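Local coordinates for protein 2-C-methyl-D-erythritol 4-phosphate cytidylyltransferase (Neisseria gonorrhoeae, PDB 1VGW) that probably catalyses the transfer of a cytidylyl group from CTP to 2-C-methyl-D-erythritol 4-phosphate, the second step of the DXP route to isoprenoid precursors, at residues G135-V140 and P203-G208; T168-Q173 and T190-A195; A143-R148 and S155-R160; C116-A121 and D209-K214; V54-P59 and W77-Q82. All blocks are in the same frame, centred on the assembly; numbering follows the deposited sequence.

Interaction 1 (G135-V140 and P203-G208); sequences GGILAV and PLLIQG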
# COMPACT_ATOMS: atom_id res chain seq x y z
N GLY B 135 -19.11 14.99 5.35
CA GLY B 135 -17.75 14.99 4.82
C GLY B 135 -17.35 13.59 4.36
O GLY B 135 -18.19 12.68 4.36
N GLY B 136 -16.05 13.41 4.11
CA GLY B 136 -15.61 12.12 3.55
C GLY B 136 -14.11 12.20 3.22
O GLY B 136 -13.49 13.23 3.40
N ILE B 137 -13.49 11.02 2.94
CA ILE B 137 -12.07 11.01 2.69
C ILE B 137 -11.73 10.09 1.54
O ILE B 137 -12.49 9.22 1.17
CB ILE B 137 -11.25 10.50 3.91
CG1 ILE B 137 -11.48 8.99 4.10
CG2 ILE B 137 -11.55 11.25 5.19
CD1 ILE B 137 -10.73 8.40 5.28
N LEU B 138 -10.52 10.30 0.98
CA LEU B 138 -10.09 9.33 -0.06
C LEU B 138 -9.51 8.12 0.71
O LEU B 138 -8.99 8.29 1.84
CB LEU B 138 -9.02 9.90 -0.98
CG LEU B 138 -9.41 10.97 -1.99
CD1 LEU B 138 -8.23 11.38 -2.86
CD2 LEU B 138 -10.57 10.53 -2.86
N ALA B 139 -9.69 6.94 0.14
CA ALA B 139 -9.15 5.74 0.85
C ALA B 139 -9.18 4.55 -0.12
O ALA B 139 -9.82 4.69 -1.20
CB ALA B 139 -9.96 5.49 2.09
N VAL B 140 -8.41 3.52 0.14
CA VAL B 140 -8.38 2.31 -0.68
C VAL B 140 -8.57 1.05 0.18
O VAL B 140 -8.04 0.93 1.29
CB VAL B 140 -7.06 2.16 -1.48
CG1 VAL B 140 -6.84 3.37 -2.40
CG2 VAL B 140 -5.85 1.94 -0.60
N PRO B 203 -18.16 9.84 8.35
CA PRO B 203 -17.79 10.38 7.03
C PRO B 203 -17.87 9.36 5.93
O PRO B 203 -17.78 8.15 6.21
CB PRO B 203 -16.39 10.92 7.23
CG PRO B 203 -16.26 11.12 8.69
CD PRO B 203 -17.04 9.96 9.31
N LEU B 204 -18.11 9.79 4.69
CA LEU B 204 -18.15 8.82 3.58
C LEU B 204 -16.73 8.32 3.27
O LEU B 204 -15.74 9.01 3.56
CB LEU B 204 -18.73 9.45 2.30
CG LEU B 204 -20.05 10.17 2.31
CD1 LEU B 204 -20.31 10.90 0.99
CD2 LEU B 204 -21.22 9.20 2.51
N LEU B 205 -16.63 7.16 2.63
CA LEU B 205 -15.35 6.65 2.15
C LEU B 205 -15.42 6.72 0.59
O LEU B 205 -16.27 6.05 0.00
CB LEU B 205 -15.05 5.20 2.53
CG LEU B 205 -14.60 4.94 3.96
CD1 LEU B 205 -14.92 3.52 4.38
CD2 LEU B 205 -13.12 5.24 4.19
N ILE B 206 -14.54 7.52 0.01
CA ILE B 206 -14.46 7.69 -1.46
C ILE B 206 -13.15 7.06 -1.97
O ILE B 206 -12.06 7.13 -1.37
CB ILE B 206 -14.55 9.16 -1.80
CG1 ILE B 206 -16.00 9.68 -1.49
CG2 ILE B 206 -14.18 9.53 -3.21
CD1 ILE B 206 -15.92 10.68 -0.34
N GLN B 207 -13.24 6.33 -3.06
CA GLN B 207 -12.14 5.63 -3.68
C GLN B 207 -10.99 6.54 -4.04
O GLN B 207 -11.16 7.51 -4.78
CB GLN B 207 -12.61 4.86 -4.91
CG GLN B 207 -11.55 4.13 -5.66
CD GLN B 207 -10.83 3.00 -4.95
OE1 GLN B 207 -11.34 2.26 -4.08
NE2 GLN B 207 -9.58 2.81 -5.39
N GLY B 208 -9.80 6.23 -3.52
CA GLY B 208 -8.61 7.03 -3.82
C GLY B 208 -7.86 6.47 -5.03
O GLY B 208 -8.45 6.26 -6.09
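Gly135 and Leu204 open a parallel strand pairing, 136-140 beside 204-207, in the mixed sheet of this GT-A-clan nucleotidyltransferase fold. The short axes approach to 4.7 Å, and their N-to-C directions diverge by 48°, evidence of strong twist. Five backbone hydrogen bonds zigzag between the strands. Leu204 uses both its polar atoms: its N reaches Gly135 O at 2.9 Å, and its O accepts from Ile137 N. Ile206 repeats the pattern two residues on, its N donating to Ile137 O at 2.9 Å and its O accepting Ala139 N at 2.8 Å. That last bond is bent at the hydrogen (136°), although the donor lies close to the line of the carbonyl. Gly208 N completes the series on Ala139 O at 2.8 Å.

The alternate residues of the first strand turn their backbones the other way: Gly136, Leu138 and Val140 bond to Leu171, Gln167 and Gln165. Pro203 and Leu205 have backbone partners in the second subunit, and Gln207 O accepts from Arg124. Leu138 and Ile206 share the face turned to helix 119-129, where Leu138 CD2 meets Ile206 CG2 at 3.8 Å. On the reverse face Ile137 carries CG1 between its backbone N and carbonyl carbon (chi1 70°), running alongside Leu205. Leu205 CD2 touches this CG1 at 4.1 Å and also meets Ala139 CB, at 3.8 Å.

Interaction 2 (T168-Q173 and T190-A195); sequences TPQLFQ and TDEASA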
# COMPACT_ATOMS: atom_id res chain seq x y z
N THR B 168 -5.34 11.14 1.84
CA THR B 168 -5.77 12.52 1.95
C THR B 168 -6.06 12.96 0.52
O THR B 168 -5.63 12.23 -0.42
CB THR B 168 -4.78 13.41 2.65
OG1 THR B 168 -3.66 13.65 1.79
CG2 THR B 168 -4.26 12.87 3.99
N PRO B 169 -6.80 14.04 0.27
CA PRO B 169 -7.33 14.94 1.25
C PRO B 169 -8.51 14.39 2.01
O PRO B 169 -9.06 13.35 1.61
CB PRO B 169 -7.78 16.17 0.41
CG PRO B 169 -7.20 15.95 -0.95
CD PRO B 169 -7.21 14.44 -1.12
N GLN B 170 -8.77 14.93 3.17
CA GLN B 170 -9.91 14.62 4.05
C GLN B 170 -10.76 15.92 4.07
O GLN B 170 -10.23 16.95 4.51
CB GLN B 170 -9.44 14.29 5.48
CG GLN B 170 -8.45 13.09 5.40
CD GLN B 170 -8.39 12.20 6.60
OE1 GLN B 170 -8.67 12.51 7.75
NE2 GLN B 170 -7.90 10.94 6.40
N LEU B 171 -11.97 15.83 3.56
CA LEU B 171 -12.85 17.00 3.38
C LEU B 171 -13.97 17.17 4.36
O LEU B 171 -14.90 16.34 4.37
CB LEU B 171 -13.33 16.94 1.94
CG LEU B 171 -14.61 17.40 1.35
CD1 LEU B 171 -15.56 18.23 2.20
CD2 LEU B 171 -14.40 18.06 -0.00
N PHE B 172 -13.95 18.23 5.17
CA PHE B 172 -14.99 18.56 6.12
C PHE B 172 -15.38 20.05 6.12
O PHE B 172 -14.59 20.93 5.77
CB PHE B 172 -14.55 18.16 7.56
CG PHE B 172 -14.30 16.68 7.66
CD1 PHE B 172 -12.97 16.21 7.75
CD2 PHE B 172 -15.32 15.75 7.54
CE1 PHE B 172 -12.76 14.84 7.74
CE2 PHE B 172 -15.11 14.39 7.57
CZ PHE B 172 -13.77 13.94 7.67
N GLN B 173 -16.62 20.33 6.53
CA GLN B 173 -17.14 21.68 6.71
C GLN B 173 -16.24 22.39 7.74
O GLN B 173 -15.93 21.75 8.76
CB GLN B 173 -18.58 21.65 7.30
CG GLN B 173 -19.67 21.26 6.31
CD GLN B 173 -21.04 21.26 7.00
OE1 GLN B 173 -21.60 22.33 7.28
NE2 GLN B 173 -21.48 20.06 7.37
N THR B 190 -6.27 10.14 15.56
CA THR B 190 -5.19 10.12 14.58
C THR B 190 -5.43 11.09 13.42
O THR B 190 -4.87 12.19 13.47
CB THR B 190 -4.92 8.72 14.03
OG1 THR B 190 -6.19 8.10 13.73
CG2 THR B 190 -4.16 7.86 15.05
N ASP B 191 -6.17 10.72 12.38
CA ASP B 191 -6.45 11.60 11.26
C ASP B 191 -7.66 12.54 11.52
O ASP B 191 -8.23 12.49 12.62
CB ASP B 191 -6.65 10.81 9.97
CG ASP B 191 -7.78 9.85 9.92
OD1 ASP B 191 -8.03 9.11 8.94
OD2 ASP B 191 -8.53 9.73 10.90
N GLU B 192 -7.98 13.44 10.56
CA GLU B 192 -9.10 14.35 10.79
C GLU B 192 -10.43 13.57 10.91
O GLU B 192 -11.19 13.91 11.82
CB GLU B 192 -9.25 15.50 9.81
CG GLU B 192 -8.19 16.57 9.85
CD GLU B 192 -6.81 16.08 9.38
OE1 GLU B 192 -5.77 16.60 9.85
OE2 GLU B 192 -6.70 15.16 8.53
N ALA B 193 -10.68 12.58 10.10
CA ALA B 193 -11.86 11.77 10.17
C ALA B 193 -12.10 11.21 11.56
O ALA B 193 -13.20 11.27 12.10
CB ALA B 193 -11.86 10.66 9.13
N SER B 194 -11.07 10.68 12.24
CA SER B 194 -11.27 10.10 13.55
C SER B 194 -11.72 11.12 14.58
O SER B 194 -12.30 10.74 15.59
CB SER B 194 -10.04 9.30 14.01
OG SER B 194 -9.07 10.14 14.61
N ALA B 195 -11.38 12.39 14.45
CA ALA B 195 -11.92 13.41 15.36
C ALA B 195 -13.38 13.74 14.97
O ALA B 195 -14.21 14.00 15.84
CB ALA B 195 -11.16 14.70 15.38
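The Gln170 amide meets the first turn of the helix that follows Asp191 with both its ends. Its OE1 accepts from Ala193 N at 3.1 Å, with the N-H pointing almost straight at it (164°). Its NE2 donates to Asp191 OD1, also at 3.1 Å; the acceptor lies in the amide plane, whereas the donor stands above the carboxylate plane. NE2 has a further acceptor in Gln167 O, so bonds at both ends fix the amide's rotation. Beside it, Phe172 CZ packs obliquely on Ala193 CA at 3.8 Å.

One shell out, Asp191 holds its CG between its backbone N and carbonyl carbon (chi1 62°), a turn that lets OD2 accept from Ser194 N at 3.0 Å. The same OD2 forms a salt bridge with Lys147 of the second subunit. Ser194 OG in turn donates to Asp191 O and accepts from Thr190 N, tying down the chain that leads into the helix. Glu192 sends OE1 to a salt bridge with Arg84, while its CB lies 4.1 Å from Phe172 CE1. The arrangement is typical of an aspartate N-cap, here seated on the sheet by a glutamine from strand 169-173.

Interaction 3 (A143-R148 and S155-R160); sequences ADTLKR and SATVDR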
# COMPACT_ATOMS: atom_id res chain seq x y z
N ALA B 143 -6.07 -4.78 0.49
CA ALA B 143 -6.08 -5.98 -0.32
C ALA B 143 -5.26 -7.16 0.18
O ALA B 143 -5.64 -8.28 -0.19
CB ALA B 143 -5.65 -5.61 -1.76
N ASP B 144 -4.21 -7.01 0.95
CA ASP B 144 -3.38 -8.12 1.44
C ASP B 144 -3.79 -8.62 2.82
O ASP B 144 -4.24 -7.83 3.66
CB ASP B 144 -1.91 -7.62 1.54
CG ASP B 144 -1.24 -7.37 0.22
OD1 ASP B 144 -0.34 -6.49 0.17
OD2 ASP B 144 -1.59 -8.04 -0.79
N THR B 145 -3.50 -9.87 3.17
CA THR B 145 -3.73 -10.40 4.52
C THR B 145 -2.98 -9.60 5.58
O THR B 145 -1.80 -9.32 5.42
CB THR B 145 -3.22 -11.86 4.58
OG1 THR B 145 -3.98 -12.65 3.64
CG2 THR B 145 -3.32 -12.43 5.98
N LEU B 146 -3.64 -9.25 6.68
CA LEU B 146 -3.07 -8.47 7.76
C LEU B 146 -2.61 -9.41 8.89
O LEU B 146 -3.28 -10.36 9.25
CB LEU B 146 -4.06 -7.48 8.37
CG LEU B 146 -4.57 -6.30 7.59
CD1 LEU B 146 -5.71 -5.60 8.35
CD2 LEU B 146 -3.46 -5.27 7.33
N LYS B 147 -1.46 -9.08 9.49
CA LYS B 147 -0.93 -9.85 10.58
C LYS B 147 -0.62 -8.92 11.76
O LYS B 147 -0.26 -7.77 11.53
CB LYS B 147 0.37 -10.59 10.19
CG LYS B 147 0.41 -11.33 8.87
CD LYS B 147 -0.53 -12.52 8.79
CE LYS B 147 -0.10 -13.58 7.83
NZ LYS B 147 -0.98 -14.74 7.64
N ARG B 148 -0.75 -9.40 12.98
CA ARG B 148 -0.31 -8.67 14.18
C ARG B 148 1.06 -9.26 14.60
O ARG B 148 1.30 -10.48 14.56
CB ARG B 148 -1.31 -8.89 15.32
CG ARG B 148 -1.39 -7.85 16.40
CD ARG B 148 -2.48 -8.18 17.46
NE ARG B 148 -3.82 -7.82 16.96
CZ ARG B 148 -4.20 -6.55 16.77
NH1 ARG B 148 -3.42 -5.51 17.05
NH2 ARG B 148 -5.39 -6.31 16.27
N SER B 155 1.70 -13.03 15.60
CA SER B 155 1.00 -13.46 16.78
C SER B 155 -0.48 -13.65 16.47
O SER B 155 -1.16 -14.32 17.23
CB SER B 155 1.17 -12.61 18.01
OG SER B 155 0.66 -11.31 17.94
N ALA B 156 -0.87 -13.25 15.27
CA ALA B 156 -2.24 -13.40 14.84
C ALA B 156 -2.46 -12.94 13.40
O ALA B 156 -1.75 -12.06 12.90
CB ALA B 156 -3.12 -12.47 15.74
N THR B 157 -3.44 -13.57 12.75
CA THR B 157 -3.87 -13.05 11.44
C THR B 157 -5.14 -12.22 11.72
O THR B 157 -6.08 -12.77 12.34
CB THR B 157 -4.19 -14.22 10.50
OG1 THR B 157 -2.94 -14.70 9.94
CG2 THR B 157 -5.12 -13.84 9.39
N VAL B 158 -5.20 -10.96 11.33
CA VAL B 158 -6.40 -10.15 11.59
C VAL B 158 -7.25 -9.98 10.35
O VAL B 158 -6.82 -9.74 9.24
CB VAL B 158 -6.15 -8.91 12.40
CG1 VAL B 158 -4.72 -8.43 12.34
CG2 VAL B 158 -7.08 -7.75 12.04
N ASP B 159 -8.54 -10.19 10.51
CA ASP B 159 -9.55 -10.16 9.46
C ASP B 159 -9.59 -8.82 8.72
O ASP B 159 -9.69 -7.77 9.36
CB ASP B 159 -10.89 -10.45 10.15
CG ASP B 159 -12.05 -10.58 9.22
OD1 ASP B 159 -11.88 -10.69 7.99
OD2 ASP B 159 -13.17 -10.57 9.77
N ARG B 160 -9.47 -8.87 7.39
CA ARG B 160 -9.41 -7.66 6.59
C ARG B 160 -10.76 -7.29 5.96
O ARG B 160 -10.94 -6.21 5.39
CB ARG B 160 -8.26 -7.69 5.63
CG ARG B 160 -8.39 -8.15 4.23
CD ARG B 160 -8.11 -9.58 3.95
NE ARG B 160 -7.79 -9.98 2.60
CZ ARG B 160 -8.37 -9.66 1.47
NH1 ARG B 160 -9.43 -8.83 1.38
NH2 ARG B 160 -7.92 -10.18 0.34
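Leu146-Arg148 and Ser155-Val158 run antiparallel, their short axes 4.5 Å apart at closest approach and 153° apart in direction. Lys147 and Thr157 form a non-hydrogen-bonded pair, and their side chains lie side by side on one face. Lys147 bends at chi2 (-65°), which brings its amino group beside the Thr157 hydroxyl, where NZ donates to Thr157 OG1 at 3.0 Å. Both polar ends have stronger claims across the dimer interface: NZ forms salt bridges with Asp191 and Glu197 of the second subunit, and Thr157 OG1 bonds to that Glu197. Close by, Thr157 CG2 meets Thr145 CG2 at 4.1 Å.

The two strands make a beta hairpin with a classic beta bulge, since Ser155 and Ala156 both face Arg148. The evidence is a pair of backbone bonds: Arg148 N to Ala156 O at 2.8 Å, and Ser155 N to Arg148 O, also 2.8 Å and nearly straight (176°). On the face opposite Lys147, Arg148 CB touches Ala156 CB at 4.0 Å, and Leu146 CB touches Val158 CG1 at 4.1 Å. Leu146, Lys147 and Arg148 also pair with a strand of the second subunit, continuing the sheet across the interface. Beyond the strands, Arg160, predicted to position the substrate, folds back until Ala143 O lies over one face of its guanidinium. Arg160 NH2 is 3.0 Å from Ala143 O, at too poor an angle for a hydrogen bond.

Interaction 4 (C116-A121 and D209-K214); sequences CLPSEA and DARNLK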
# COMPACT_ATOMS: atom_id res chain seq x y z
N CYS B 116 1.35 13.12 -5.88
CA CYS B 116 0.89 12.45 -7.09
C CYS B 116 -0.60 12.20 -7.06
O CYS B 116 -1.10 11.31 -7.74
CB CYS B 116 1.67 11.13 -7.25
SG CYS B 116 3.45 11.45 -7.62
N LEU B 117 -1.33 13.00 -6.28
CA LEU B 117 -2.78 12.86 -6.20
C LEU B 117 -3.42 13.11 -7.56
O LEU B 117 -3.40 14.24 -8.04
CB LEU B 117 -3.29 13.95 -5.21
CG LEU B 117 -4.81 14.20 -5.26
CD1 LEU B 117 -5.55 13.01 -4.68
CD2 LEU B 117 -5.18 15.53 -4.62
N PRO B 118 -4.00 12.10 -8.19
CA PRO B 118 -4.63 12.25 -9.47
C PRO B 118 -5.77 13.26 -9.47
O PRO B 118 -6.80 13.13 -8.80
CB PRO B 118 -5.22 10.89 -9.80
CG PRO B 118 -4.97 10.02 -8.66
CD PRO B 118 -4.05 10.71 -7.70
N SER B 119 -5.74 14.16 -10.45
CA SER B 119 -6.80 15.13 -10.63
C SER B 119 -8.19 14.50 -10.63
O SER B 119 -9.15 15.05 -10.11
CB SER B 119 -6.58 15.82 -12.00
OG SER B 119 -7.38 16.98 -12.00
N GLU B 120 -8.34 13.33 -11.24
CA GLU B 120 -9.62 12.64 -11.26
C GLU B 120 -10.09 12.26 -9.85
O GLU B 120 -11.30 12.28 -9.55
CB GLU B 120 -9.49 11.38 -12.13
CG GLU B 120 -10.75 11.03 -12.88
CD GLU B 120 -10.60 9.92 -13.90
OE1 GLU B 120 -11.63 9.25 -14.22
OE2 GLU B 120 -9.49 9.71 -14.43
N ALA B 121 -9.13 11.93 -8.98
CA ALA B 121 -9.41 11.52 -7.61
C ALA B 121 -9.94 12.71 -6.79
O ALA B 121 -10.80 12.58 -5.94
CB ALA B 121 -8.19 10.91 -6.95
N ASP B 209 -6.58 6.18 -4.83
CA ASP B 209 -5.75 5.65 -5.92
C ASP B 209 -4.38 5.18 -5.44
O ASP B 209 -3.71 5.83 -4.63
CB ASP B 209 -5.58 6.80 -6.94
CG ASP B 209 -4.94 6.37 -8.23
OD1 ASP B 209 -5.65 6.23 -9.25
OD2 ASP B 209 -3.70 6.19 -8.24
N ALA B 210 -3.84 4.16 -6.11
CA ALA B 210 -2.56 3.58 -5.81
C ALA B 210 -1.38 4.52 -6.03
O ALA B 210 -0.32 4.35 -5.41
CB ALA B 210 -2.32 2.32 -6.66
N ARG B 211 -1.54 5.51 -6.91
CA ARG B 211 -0.49 6.49 -7.17
C ARG B 211 -0.48 7.60 -6.12
O ARG B 211 0.55 8.29 -6.00
CB ARG B 211 -0.70 7.18 -8.54
CG ARG B 211 -0.68 6.27 -9.75
CD ARG B 211 -1.96 6.46 -10.58
NE ARG B 211 -1.95 7.64 -11.39
CZ ARG B 211 -2.98 8.25 -11.96
NH1 ARG B 211 -2.78 9.36 -12.68
NH2 ARG B 211 -4.21 7.78 -11.83
N ASN B 212 -1.54 7.78 -5.35
CA ASN B 212 -1.64 8.82 -4.32
C ASN B 212 -0.84 8.49 -3.08
O ASN B 212 -1.25 8.72 -1.92
CB ASN B 212 -3.13 9.00 -3.95
CG ASN B 212 -3.45 10.18 -3.08
OD1 ASN B 212 -2.72 11.18 -3.04
ND2 ASN B 212 -4.55 10.11 -2.33
N LEU B 213 0.36 7.94 -3.27
CA LEU B 213 1.18 7.53 -2.14
C LEU B 213 1.93 8.70 -1.53
O LEU B 213 2.08 9.73 -2.15
CB LEU B 213 2.13 6.41 -2.51
CG LEU B 213 3.01 6.53 -3.74
CD1 LEU B 213 3.67 7.88 -3.89
CD2 LEU B 213 4.06 5.41 -3.71
N LYS B 214 2.42 8.52 -0.33
CA LYS B 214 3.16 9.57 0.37
C LYS B 214 4.66 9.33 0.27
O LYS B 214 5.09 8.17 0.25
CB LYS B 214 2.72 9.49 1.85
CG LYS B 214 2.97 10.75 2.64
CD LYS B 214 2.74 10.51 4.14
CE LYS B 214 2.84 11.83 4.89
NZ LYS B 214 3.09 11.66 6.34
O HOH W 1 0.75 11.43 -3.74
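Asn212 ND2 is gripped by two acceptors, Gln167 OE1 and Thr168 O, and the amide so held lies alongside Leu117, pointing the same way. Asn212 CG is anti to the backbone N (chi1 -170°), which brings OD1 within 3.6 Å of Leu117 CB; the leucine therefore packs against a polar group whose nitrogen is already satisfied. No hydrogen bond joins the two segments directly. A water does so instead, accepting from Cys116 N at 2.8 Å and donating to Leu213 O at 2.7 Å. Cys116 also closes on segment 209-214 through CB, 3.3 Å from Arg211 O.

Residues 209-212 form a type I beta turn, reinforced as an Asx turn by Asp209; the chain then leads on to Lys214, predicted to position the substrate. Asp209 OD2 accepts Arg211 N at 2.6 Å through the anti lone pair, the one directed away from OD1. OD1 makes a salt bridge with Arg211 NH2 at 3.3 Å, its hydrogen bond weak, which the arginine reaches by bending at chi2 and chi3 and doubling back over the turn. Pro118, the N-cap residue of helix 119-129, leans its ring on this ionic pair. Its CG meets Asp209 CG at 3.7 Å, the two side chains crossing at a slant. Its CB lies over one face of the Arg211 guanidinium, 3.8 Å from NH2. Main-chain carbonyls of the turn are held from outside as well: Asp209 O by Gln167 NE2, and Asn212 O by Arg114. Helix 218-228 packs here too, with Val224 touching both Cys116 and Leu213.

Interaction 5 (V54-P59 and W77-Q82); sequences VVVVSP and WKNGGQ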
# COMPACT_ATOMS: atom_id res chain seq x y z
N VAL B 54 -4.30 27.28 0.82
CA VAL B 54 -3.51 27.83 1.90
C VAL B 54 -2.46 26.78 2.37
O VAL B 54 -2.80 25.60 2.32
CB VAL B 54 -4.35 28.22 3.11
CG1 VAL B 54 -3.55 28.96 4.16
CG2 VAL B 54 -5.55 29.10 2.68
N VAL B 55 -1.27 27.24 2.70
CA VAL B 55 -0.17 26.42 3.17
C VAL B 55 0.27 26.99 4.52
O VAL B 55 0.39 28.22 4.54
CB VAL B 55 1.09 26.47 2.27
CG1 VAL B 55 2.11 25.44 2.81
CG2 VAL B 55 0.78 26.15 0.82
N VAL B 56 0.35 26.19 5.55
CA VAL B 56 0.77 26.73 6.85
C VAL B 56 2.18 26.20 7.19
O VAL B 56 2.38 24.98 7.26
CB VAL B 56 -0.17 26.36 7.99
CG1 VAL B 56 0.37 26.90 9.30
CG2 VAL B 56 -1.59 26.88 7.75
N VAL B 57 3.15 27.10 7.29
CA VAL B 57 4.50 26.69 7.63
C VAL B 57 4.94 27.23 9.00
O VAL B 57 4.28 28.10 9.57
CB VAL B 57 5.55 27.22 6.64
CG1 VAL B 57 5.39 26.62 5.27
CG2 VAL B 57 5.49 28.75 6.66
N SER B 58 6.14 26.81 9.39
CA SER B 58 6.71 27.29 10.67
C SER B 58 7.24 28.69 10.44
O SER B 58 7.60 29.02 9.30
CB SER B 58 7.83 26.35 11.11
OG SER B 58 9.11 26.86 10.76
N PRO B 59 7.32 29.51 11.47
CA PRO B 59 7.79 30.88 11.33
C PRO B 59 9.26 30.95 11.02
O PRO B 59 9.79 31.93 10.48
CB PRO B 59 7.45 31.53 12.66
CG PRO B 59 7.41 30.39 13.62
CD PRO B 59 6.91 29.20 12.85
N TRP B 77 0.79 31.09 5.24
CA TRP B 77 0.71 31.61 6.62
C TRP B 77 1.81 31.04 7.50
O TRP B 77 2.16 29.85 7.42
CB TRP B 77 -0.67 31.26 7.23
CG TRP B 77 -1.82 32.01 6.60
CD1 TRP B 77 -1.74 33.13 5.80
CD2 TRP B 77 -3.21 31.71 6.79
NE1 TRP B 77 -3.00 33.52 5.46
CE2 TRP B 77 -3.93 32.68 6.05
CE3 TRP B 77 -3.91 30.75 7.51
CZ2 TRP B 77 -5.32 32.69 5.98
CZ3 TRP B 77 -5.30 30.75 7.42
CH2 TRP B 77 -6.00 31.72 6.67
N LYS B 78 2.32 31.84 8.43
CA LYS B 78 3.42 31.35 9.27
C LYS B 78 3.03 31.14 10.71
O LYS B 78 3.64 31.67 11.64
CB LYS B 78 4.65 32.28 9.14
CG LYS B 78 5.16 32.37 7.70
CD LYS B 78 6.39 33.23 7.60
CE LYS B 78 6.89 33.32 6.17
NZ LYS B 78 7.95 34.36 6.05
N ASN B 79 2.01 30.32 10.92
CA ASN B 79 1.55 30.05 12.27
C ASN B 79 1.42 28.54 12.46
O ASN B 79 0.44 28.05 13.00
CB ASN B 79 0.25 30.75 12.62
CG ASN B 79 -0.85 30.40 11.62
OD1 ASN B 79 -0.74 30.81 10.47
ND2 ASN B 79 -1.84 29.65 12.03
N GLY B 80 2.47 27.86 12.02
CA GLY B 80 2.58 26.42 12.18
C GLY B 80 2.64 26.11 13.69
O GLY B 80 2.92 27.01 14.48
N GLY B 81 2.32 24.87 14.05
CA GLY B 81 2.33 24.51 15.46
C GLY B 81 3.59 23.67 15.75
O GLY B 81 4.51 23.61 14.93
N GLN B 82 3.57 23.02 16.91
CA GLN B 82 4.68 22.17 17.30
C GLN B 82 4.44 20.76 16.77
O GLN B 82 5.34 19.92 16.83
CB GLN B 82 4.93 22.20 18.80
CG GLN B 82 5.50 23.53 19.29
CD GLN B 82 5.37 23.76 20.77
OE1 GLN B 82 6.15 24.53 21.37
NE2 GLN B 82 4.40 23.13 21.42
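Trp77, the residue most buried by this contact, receives Val54 CG1 over one face of its indole: the methyl lies 3.9 Å from the centroid of the six-membered ring and 17° off its normal, a CH-pi contact. Val54 holds CG1 anti to its backbone N (chi1 -172°), which directs that branch at the ring. The tryptophan backbone is bonded on both polar atoms, N to Val55 O at 3.0 Å and O to Val57 N at 2.9 Å. These two bonds bracket Val56 and establish a parallel bridge between Val56 and Trp77.

Lys78 and Val56 come next in buried surface. Val56 points to the same face of the sheet as Trp77. Its CG1 presses on the turning chain, 3.6 Å from Gly80 N. That N-H makes a weak bond to Val57 O at 3.1 Å, bent to 133° at the hydrogen. Lys78 runs beside Val57, with CG 3.8 Å from Val57 CG2, and its extended chain then leads away to a salt bridge between NZ and Asp65. On the backbone, Lys78 CA sends a CA-H...O contact to Val57 O, and Lys78 O lies 3.9 Å from Pro59 CB.

The pair closes a beta-alpha-beta crossover, strand 52-56 passing through helix 63-70 to strand 75-77. Strand 7-12 pairs with the other edge of 52-56. Helix 84-98 covers the Trp77 face: its Leu95 touches both Val54 and Trp77, its Thr87 packs on Val56, and its Lys94 makes a cation-pi contact with Trp77.

In the fold
Along the chain, interaction 5 is complete before the others begin; interaction 4 then spans interaction 1, whose segments enclose first interaction 3 and then interaction 2. Interactions 1, 2 and 5 reach the same mixed sheet, with 1 and 5 on opposite sides of the chain's centre, their centres about 26 Å apart. Interactions 1 and 2 touch, as their strands 136-141 and 169-173 are neighbours, and Leu138 of interaction 1 packs on Leu117 and Asn212 of interaction 4. Interaction 3 projects outward, its centre about 38 Å from that of interaction 5. Interactions 1, 2 and 3 all meet the second subunit, so the hairpin, strand 204-207 and the start of helix 192-197 all contribute to the dimer interface.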